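Local coordinates for putative phenazine biosynthesis PhzC/PhzF protein (Clostridium difficile, PDB 4DUN) that is of unproven function but is probably an isomerase of the PhzF type, with a diaminopimelate-epimerase-like fold, at residues Asn184-Ser189 and Lys222-Gln227; Asn209-Trp214 and Asn243-Ser248. All blocks are in the same frame, centred on the assembly; numbering follows the deposited sequence.

Contact 1: residues Asn184-Ser189 and Lys222-Gln227; sequences NTDFVS and KMVAAQ
Asp-186 grips Val-224 twice, and the pairing of two parallel strands starts from that grip. Its carboxylate OD2 takes the N-H of Val-224 at 2.8 Å on the anti side, in a nearly straight bond (168° at the hydrogen), while its own backbone N donates to Val-224 O at 2.9 Å. With CG beside the backbone N (chi1 -68°), the carboxylate stands in for a main-chain acceptor just before strand 187-189 begins; its other oxygen, OD1, makes a salt bridge to Lys-220. Regular parallel pairing follows: Ala-226 N donates to Phe-187 O, and Ser-189 N to Ala-226 O at 3.0 Å. Water extends the polar set, one molecule joining Ser-189 OG to Ala-226 O and a second joining the same hydroxyl to Gln-227 OE1, an oxygen also bound by Thr-203 N, while Gln-227 NE2 donates to Asp-200 O.

Packing differs on the two faces. Over the Phe-187 ring lies the methyl of Ala-225, a CH-pi contact with CB 3.7 Å from the ring centroid, and Met-223 SD comes to the ring edge, 3.9 Å from Phe-187 CE1, as a Met-aromatic contact. On the other face, Ala-226 CB meets Thr-185 CG2 at 3.9 Å and lies close to Val-188 CG1.

Helix 207-218 covers the Phe-187 side, with Trp-214 stacked on the ring face opposite Ala-225 and Leu-210 beside its rim, and Ala-226 packs against Ile-234 of strand 233-239. That strand pairs antiparallel with the far edge of 222-227, and strand 176-181 flanks 187-193, so each of the two strands has a neighbour on both sides.

Contact 2: residues Asn209-Trp214 and Asn243-Ser248; sequences NLIPYW and NTVKIS
Ile-211 carries nearly all of this helix-to-sheet contact, and it does so with two separate ends of its side chain. The apolar contacts form two groups. In the first, Ile-211 and Val-245 reach toward each other tip to tip, the branch methyl CG2 of Ile-211 lying 3.7 Å from Val-245 CG1, while Ile-211 CD1 comes within 3.9 Å of Val-245 CB. In the second, the same CD1 meets Ile-247, at 3.7 Å from its CG1, with the two side chains meeting at a slant. The extended chain of Ile-211 (chi2 169°) carries CD1 out far enough to lie against both strand residues, whereas CG2 is confined to Val-245. Pro-212 adds a looser touch, its CD 4.4 Å from Val-245 CG1.

No hydrogen bond joins the two segments. The helix bonds internally (Tyr-213 N to Asn-209 O, Trp-214 N to Leu-210 O), while the strand bonds to its neighbours, Val-245 with Phe-116 and Lys-246 with Glu-238. The helix is kinked at Pro-212, whose nitrogen has no bond to the preceding turn.

The axes of helix segment 209-214 and strand 244-248 pass 9.2 Å apart at 112°, so this part of the helix runs steeply across the strand. Cys-237 and Val-239 of strand 233-239 also touch Ile-211. The contact is thus essentially aliphatic packing, with no directional bond between the segments.

Contact 1 and contact 2 are both buried and have centres about 11 Å apart, yet they show two ways of building one part of a fold. Contact 1 joins strands edge to edge, buries about 511 Å² and depends on directional bonds; contact 2 lays a helix on strand 244-259, buries about 146 Å² and is essentially apolar. Helix 207-218 belongs to both surroundings, since Trp-214 stacks on Phe-187 and Ile-211 packs on Val-245. Strand 233-239 runs between 222-227 and 244-259, so the helix packs across all three. In contact 1 the bridging waters gather toward Gln-227, whose side chain is about 9 Å from the bound nickel ion; the Asp-186 carboxylate lies at the other end.

Contact 1: residues Asn184-Ser189 and Lys222-Gln227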
ATOM      1  N   ASN A 184      26.600  13.674   9.220  1.00 31.32           N
ATOM      2  CA  ASN A 184      25.821  14.777   9.783  1.00 32.69           C
ATOM      3  C   ASN A 184      25.217  14.381  11.144  1.00 32.32           C
ATOM      4  O   ASN A 184      24.696  15.227  11.862  1.00 33.21           O
ATOM      5  CB  ASN A 184      24.700  15.145   8.779  1.00 35.54           C
ATOM      6  CG  ASN A 184      23.947  16.408   9.111  1.00 77.87           C
ATOM      7  OD1 ASN A 184      24.468  17.523   8.997  1.00 79.12           O
ATOM      8  ND2 ASN A 184      22.697  16.255   9.535  1.00 73.30           N
ATOM      9  N   THR A 185      25.299  13.100  11.495  1.00 27.16           N
ATOM     10  CA  THR A 185      24.751  12.553  12.746  1.00 25.19           C
ATOM     11  C   THR A 185      25.813  11.731  13.462  1.00 27.18           C
ATOM     12  O   THR A 185      26.867  11.471  12.882  1.00 27.29           O
ATOM     13  CB  THR A 185      23.507  11.686  12.432  1.00 28.21           C
ATOM     14  OG1 THR A 185      23.885  10.591  11.591  1.00 25.83           O
ATOM     15  CG2 THR A 185      22.361  12.484  11.794  1.00 24.16           C
ATOM     16  N   ASP A 186      25.550  11.312  14.712  1.00 21.84           N
ATOM     17  CA  ASP A 186      26.512  10.494  15.452  1.00 21.54           C
ATOM     18  C   ASP A 186      26.688   9.138  14.802  1.00 24.30           C
ATOM     19  O   ASP A 186      27.822   8.667  14.660  1.00 22.55           O
ATOM     20  CB  ASP A 186      26.099  10.339  16.925  1.00 22.29           C
ATOM     21  CG  ASP A 186      26.196  11.650  17.642  1.00 26.91           C
ATOM     22  OD1 ASP A 186      27.333  12.073  17.947  1.00 27.08           O
ATOM     23  OD2 ASP A 186      25.149  12.294  17.832  1.00 25.25           O
ATOM     24  N   PHE A 187      25.563   8.499  14.408  1.00 19.81           N
ATOM     25  CA  PHE A 187      25.599   7.205  13.754  1.00 17.31           C
ATOM     26  C   PHE A 187      24.425   7.060  12.833  1.00 21.09           C
ATOM     27  O   PHE A 187      23.459   7.828  12.920  1.00 20.58           O
ATOM     28  CB  PHE A 187      25.676   6.035  14.757  1.00 17.80           C
ATOM     29  CG  PHE A 187      24.511   5.857  15.702  1.00 17.80           C
ATOM     30  CD1 PHE A 187      24.511   6.462  16.951  1.00 20.70           C
ATOM     31  CD2 PHE A 187      23.442   5.027  15.363  1.00 18.61           C
ATOM     32  CE1 PHE A 187      23.479   6.224  17.860  1.00 21.68           C
ATOM     33  CE2 PHE A 187      22.408   4.785  16.268  1.00 19.00           C
ATOM     34  CZ  PHE A 187      22.426   5.398  17.508  1.00 18.62           C
ATOM     35  N   VAL A 188      24.517   6.073  11.928  1.00 17.50           N
ATOM     36  CA  VAL A 188      23.482   5.807  10.947  1.00 17.60           C
ATOM     37  C   VAL A 188      23.209   4.335  10.905  1.00 19.34           C
ATOM     38  O   VAL A 188      24.069   3.536  11.294  1.00 17.83           O
ATOM     39  CB  VAL A 188      23.847   6.340   9.521  1.00 21.79           C
ATOM     40  CG1 VAL A 188      23.986   7.861   9.499  1.00 21.99           C
ATOM     41  CG2 VAL A 188      25.110   5.661   8.958  1.00 22.00           C
ATOM     42  N   SER A 189      22.048   3.964  10.380  1.00 15.84           N
ATOM     43  CA  SER A 189      21.698   2.548  10.187  1.00 15.52           C
ATOM     44  C   SER A 189      20.618   2.405   9.128  1.00 18.86           C
ATOM     45  O   SER A 189      20.014   3.385   8.708  1.00 18.06           O
ATOM     46  CB  SER A 189      21.251   1.876  11.487  1.00 16.36           C
ATOM     47  OG  SER A 189      19.961   2.325  11.891  1.00 18.28           O
ATOM     48  N   LYS A 222      24.135  11.379  24.963  1.00 27.33           N
ATOM     49  CA  LYS A 222      23.108  11.968  24.100  1.00 25.72           C
ATOM     50  C   LYS A 222      23.635  11.987  22.695  1.00 27.56           C
ATOM     51  O   LYS A 222      24.735  12.494  22.462  1.00 27.59           O
ATOM     52  CB  LYS A 222      22.732  13.384  24.548  1.00 29.56           C
ATOM     53  CG  LYS A 222      21.880  13.443  25.808  1.00 46.73           C
ATOM     54  CD  LYS A 222      21.418  14.869  26.123  1.00 55.36           C
ATOM     55  CE  LYS A 222      20.237  15.327  25.296  1.00 64.46           C
ATOM     56  NZ  LYS A 222      19.835  16.714  25.644  1.00 79.74           N
ATOM     57  N   MET A 223      22.877  11.415  21.764  1.00 21.64           N
ATOM     58  CA  MET A 223      23.282  11.303  20.365  1.00 20.46           C
ATOM     59  C   MET A 223      22.120  11.496  19.432  1.00 25.39           C
ATOM     60  O   MET A 223      20.958  11.397  19.849  1.00 22.85           O
ATOM     61  CB  MET A 223      23.881   9.892  20.097  1.00 20.88           C
ATOM     62  CG  MET A 223      25.176   9.597  20.832  1.00 23.33           C
ATOM     63  SD  MET A 223      25.696   7.873  20.640  1.00 25.29           S
ATOM     64  CE  MET A 223      24.519   7.052  21.777  1.00 21.54           C
ATOM     65  N   VAL A 224      22.423  11.765  18.156  0.50 22.61           N
ATOM     66  CA  VAL A 224      21.414  11.834  17.110  0.50 21.10           C
ATOM     67  C   VAL A 224      21.782  10.744  16.100  0.50 24.76           C
ATOM     68  O   VAL A 224      22.963  10.554  15.784  0.50 24.49           O
ATOM     69  CB  VAL A 224      21.208  13.242  16.473  0.50 25.39           C
ATOM     70  CG1 VAL A 224      22.400  13.671  15.612  0.50 25.59           C
ATOM     71  CG2 VAL A 224      19.899  13.293  15.678  0.50 24.72           C
ATOM     72  N   ALA A 225      20.778   9.996  15.656  1.00 20.82           N
ATOM     73  CA  ALA A 225      20.940   8.910  14.692  1.00 20.23           C
ATOM     74  C   ALA A 225      20.062   9.155  13.488  1.00 22.85           C
ATOM     75  O   ALA A 225      18.997   9.770  13.598  1.00 22.62           O
ATOM     76  CB  ALA A 225      20.570   7.579  15.337  1.00 20.09           C
ATOM     77  N   ALA A 226      20.489   8.656  12.349  1.00 19.49           N
ATOM     78  CA  ALA A 226      19.677   8.716  11.137  1.00 18.51           C
ATOM     79  C   ALA A 226      19.462   7.302  10.657  1.00 20.48           C
ATOM     80  O   ALA A 226      20.335   6.444  10.821  1.00 20.75           O
ATOM     81  CB  ALA A 226      20.366   9.556  10.051  1.00 19.90           C
ATOM     82  N   GLN A 227      18.286   7.039  10.124  1.00 16.71           N
ATOM     83  CA  GLN A 227      17.982   5.769   9.479  1.00 16.11           C
ATOM     84  C   GLN A 227      17.938   6.114   8.006  1.00 21.11           C
ATOM     85  O   GLN A 227      17.093   6.913   7.597  1.00 19.35           O
ATOM     86  CB  GLN A 227      16.690   5.114  10.004  1.00 15.85           C
ATOM     87  CG  GLN A 227      16.578   3.684   9.459  1.00 18.35           C
ATOM     88  CD  GLN A 227      15.839   2.743  10.364  1.00 24.43           C
ATOM     89  OE1 GLN A 227      15.904   2.839  11.601  1.00 20.42           O
ATOM     90  NE2 GLN A 227      15.128   1.793   9.763  1.00 18.28           N
TER
HETATM   91  O   HOH W   1      20.303   4.600  13.198  1.00 18.87           O
HETATM   92  O   HOH W   2      17.627   0.862  12.585  1.00 19.59           O

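Contact 2: residues Asn209-Trp214 and Asn243-Ser248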
ATOM      1  N   ASN A 209      19.843  -1.615  20.869  1.00 18.90           N
ATOM      2  CA  ASN A 209      21.206  -2.110  20.697  1.00 19.13           C
ATOM      3  C   ASN A 209      22.147  -1.023  20.225  1.00 21.30           C
ATOM      4  O   ASN A 209      23.288  -0.980  20.668  1.00 21.17           O
ATOM      5  CB  ASN A 209      21.272  -3.235  19.657  1.00 23.03           C
ATOM      6  CG  ASN A 209      20.311  -4.385  19.809  1.00 32.86           C
ATOM      7  OD1 ASN A 209      19.747  -4.843  18.820  1.00 26.07           O
ATOM      8  ND2 ASN A 209      20.172  -4.946  21.012  1.00 25.10           N
ATOM      9  N   LEU A 210      21.711  -0.210  19.244  1.00 18.42           N
ATOM     10  CA  LEU A 210      22.592   0.769  18.614  1.00 17.82           C
ATOM     11  C   LEU A 210      23.030   1.847  19.578  1.00 20.43           C
ATOM     12  O   LEU A 210      24.196   2.251  19.529  1.00 20.09           O
ATOM     13  CB  LEU A 210      21.944   1.395  17.355  1.00 18.20           C
ATOM     14  CG  LEU A 210      21.710   0.431  16.175  1.00 21.92           C
ATOM     15  CD1 LEU A 210      20.873   1.109  15.083  1.00 22.39           C
ATOM     16  CD2 LEU A 210      23.058  -0.117  15.588  1.00 20.73           C
ATOM     17  N   ILE A 211      22.132   2.278  20.487  1.00 15.61           N
ATOM     18  CA  ILE A 211      22.450   3.338  21.458  1.00 15.24           C
ATOM     19  C   ILE A 211      23.578   2.871  22.414  1.00 21.30           C
ATOM     20  O   ILE A 211      24.596   3.568  22.433  1.00 20.50           O
ATOM     21  CB  ILE A 211      21.216   3.867  22.213  1.00 17.69           C
ATOM     22  CG1 ILE A 211      20.259   4.624  21.225  1.00 17.84           C
ATOM     23  CG2 ILE A 211      21.631   4.746  23.403  1.00 18.67           C
ATOM     24  CD1 ILE A 211      18.873   4.958  21.831  1.00 19.05           C
ATOM     25  N   PRO A 212      23.482   1.744  23.188  1.00 18.80           N
ATOM     26  CA  PRO A 212      24.617   1.373  24.061  1.00 19.47           C
ATOM     27  C   PRO A 212      25.884   1.124  23.256  1.00 22.93           C
ATOM     28  O   PRO A 212      26.969   1.496  23.706  1.00 23.40           O
ATOM     29  CB  PRO A 212      24.143   0.089  24.767  1.00 20.89           C
ATOM     30  CG  PRO A 212      23.021  -0.439  23.906  1.00 24.03           C
ATOM     31  CD  PRO A 212      22.359   0.796  23.347  1.00 19.78           C
ATOM     32  N   TYR A 213      25.757   0.530  22.074  1.00 19.61           N
ATOM     33  CA  TYR A 213      26.943   0.283  21.266  1.00 20.15           C
ATOM     34  C   TYR A 213      27.683   1.542  20.808  1.00 23.33           C
ATOM     35  O   TYR A 213      28.883   1.646  20.996  1.00 22.70           O
ATOM     36  CB  TYR A 213      26.624  -0.577  20.041  1.00 21.80           C
ATOM     37  CG  TYR A 213      27.823  -0.688  19.141  1.00 24.99           C
ATOM     38  CD1 TYR A 213      28.834  -1.592  19.412  1.00 28.11           C
ATOM     39  CD2 TYR A 213      27.980   0.158  18.063  1.00 26.42           C
ATOM     40  CE1 TYR A 213      29.958  -1.670  18.607  1.00 28.66           C
ATOM     41  CE2 TYR A 213      29.087   0.092  17.259  1.00 28.53           C
ATOM     42  CZ  TYR A 213      30.079  -0.823  17.527  1.00 38.14           C
ATOM     43  OH  TYR A 213      31.189  -0.870  16.712  1.00 38.16           O
ATOM     44  N   TRP A 214      26.963   2.521  20.271  1.00 19.51           N
ATOM     45  CA  TRP A 214      27.597   3.763  19.834  1.00 20.16           C
ATOM     46  C   TRP A 214      27.928   4.676  21.011  1.00 24.44           C
ATOM     47  O   TRP A 214      28.918   5.416  20.937  1.00 23.71           O
ATOM     48  CB  TRP A 214      26.751   4.469  18.772  1.00 18.63           C
ATOM     49  CG  TRP A 214      26.807   3.776  17.439  1.00 18.92           C
ATOM     50  CD1 TRP A 214      25.813   3.054  16.842  1.00 20.96           C
ATOM     51  CD2 TRP A 214      27.943   3.697  16.563  1.00 19.46           C
ATOM     52  NE1 TRP A 214      26.236   2.591  15.617  1.00 20.59           N
ATOM     53  CE2 TRP A 214      27.551   2.935  15.439  1.00 22.87           C
ATOM     54  CE3 TRP A 214      29.255   4.201  16.620  1.00 21.68           C
ATOM     55  CZ2 TRP A 214      28.422   2.663  14.382  1.00 22.72           C
ATOM     56  CZ3 TRP A 214      30.119   3.919  15.574  1.00 23.36           C
ATOM     57  CH2 TRP A 214      29.694   3.188  14.456  1.00 23.37           C
ATOM     58  N   ASN A 243      19.622   1.277  33.097  1.00 28.10           N
ATOM     59  CA  ASN A 243      19.757   0.367  31.943  1.00 26.61           C
ATOM     60  C   ASN A 243      18.566   0.543  30.988  1.00 26.60           C
ATOM     61  O   ASN A 243      17.963  -0.432  30.521  1.00 25.83           O
ATOM     62  CB  ASN A 243      19.936  -1.102  32.346  1.00 28.98           C
ATOM     63  CG  ASN A 243      21.116  -1.363  33.257  1.00 50.80           C
ATOM     64  OD1 ASN A 243      20.994  -2.034  34.284  1.00 51.56           O
ATOM     65  ND2 ASN A 243      22.279  -0.820  32.925  1.00 40.90           N
ATOM     66  N   THR A 244      18.209   1.801  30.732  1.00 22.14           N
ATOM     67  CA  THR A 244      17.170   2.110  29.751  1.00 20.81           C
ATOM     68  C   THR A 244      17.717   3.135  28.801  1.00 23.41           C
ATOM     69  O   THR A 244      18.749   3.759  29.077  1.00 23.74           O
ATOM     70  CB  THR A 244      15.828   2.575  30.377  1.00 25.93           C
ATOM     71  OG1 THR A 244      16.003   3.819  31.059  1.00 26.42           O
ATOM     72  CG2 THR A 244      15.173   1.508  31.279  1.00 28.05           C
ATOM     73  N   VAL A 245      17.027   3.310  27.676  1.00 17.97           N
ATOM     74  CA  VAL A 245      17.372   4.295  26.667  1.00 17.33           C
ATOM     75  C   VAL A 245      16.118   5.073  26.298  1.00 22.08           C
ATOM     76  O   VAL A 245      15.005   4.537  26.368  1.00 21.65           O
ATOM     77  CB  VAL A 245      18.063   3.680  25.404  1.00 20.14           C
ATOM     78  CG1 VAL A 245      19.411   3.013  25.740  1.00 20.64           C
ATOM     79  CG2 VAL A 245      17.145   2.699  24.678  1.00 19.89           C
ATOM     80  N   LYS A 246      16.290   6.341  25.902  1.00 17.73           N
ATOM     81  CA  LYS A 246      15.183   7.142  25.425  1.00 17.18           C
ATOM     82  C   LYS A 246      15.330   7.292  23.908  1.00 21.38           C
ATOM     83  O   LYS A 246      16.418   7.625  23.414  1.00 21.53           O
ATOM     84  CB  LYS A 246      15.136   8.516  26.119  1.00 19.01           C
ATOM     85  CG  LYS A 246      13.852   9.289  25.809  1.00 23.88           C
ATOM     86  CD  LYS A 246      13.927  10.758  26.262  1.00 35.53           C
ATOM     87  CE  LYS A 246      13.759  10.959  27.745  1.00 50.06           C
ATOM     88  NZ  LYS A 246      13.805  12.405  28.093  1.00 62.55           N
ATOM     89  N   ILE A 247      14.251   6.988  23.183  1.00 17.43           N
ATOM     90  CA  ILE A 247      14.150   7.097  21.729  1.00 18.38           C
ATOM     91  C   ILE A 247      13.065   8.133  21.468  1.00 23.15           C
ATOM     92  O   ILE A 247      11.950   7.987  21.981  1.00 21.35           O
ATOM     93  CB  ILE A 247      13.875   5.687  21.133  1.00 22.46           C
ATOM     94  CG1 ILE A 247      15.228   4.924  21.099  1.00 24.09           C
ATOM     95  CG2 ILE A 247      13.239   5.732  19.719  1.00 25.67           C
ATOM     96  CD1 ILE A 247      15.185   3.545  21.615  1.00 34.15           C
ATOM     97  N   SER A 248      13.408   9.205  20.714  1.00 19.25           N
ATOM     98  CA  SER A 248      12.440  10.265  20.446  1.00 19.05           C
ATOM     99  C   SER A 248      12.378  10.601  18.984  1.00 20.63           C
ATOM    100  O   SER A 248      13.391  10.519  18.275  1.00 19.73           O
ATOM    101  CB  SER A 248      12.772  11.534  21.234  1.00 24.12           C
ATOM    102  OG  SER A 248      12.986  11.289  22.613  1.00 29.90           O
TER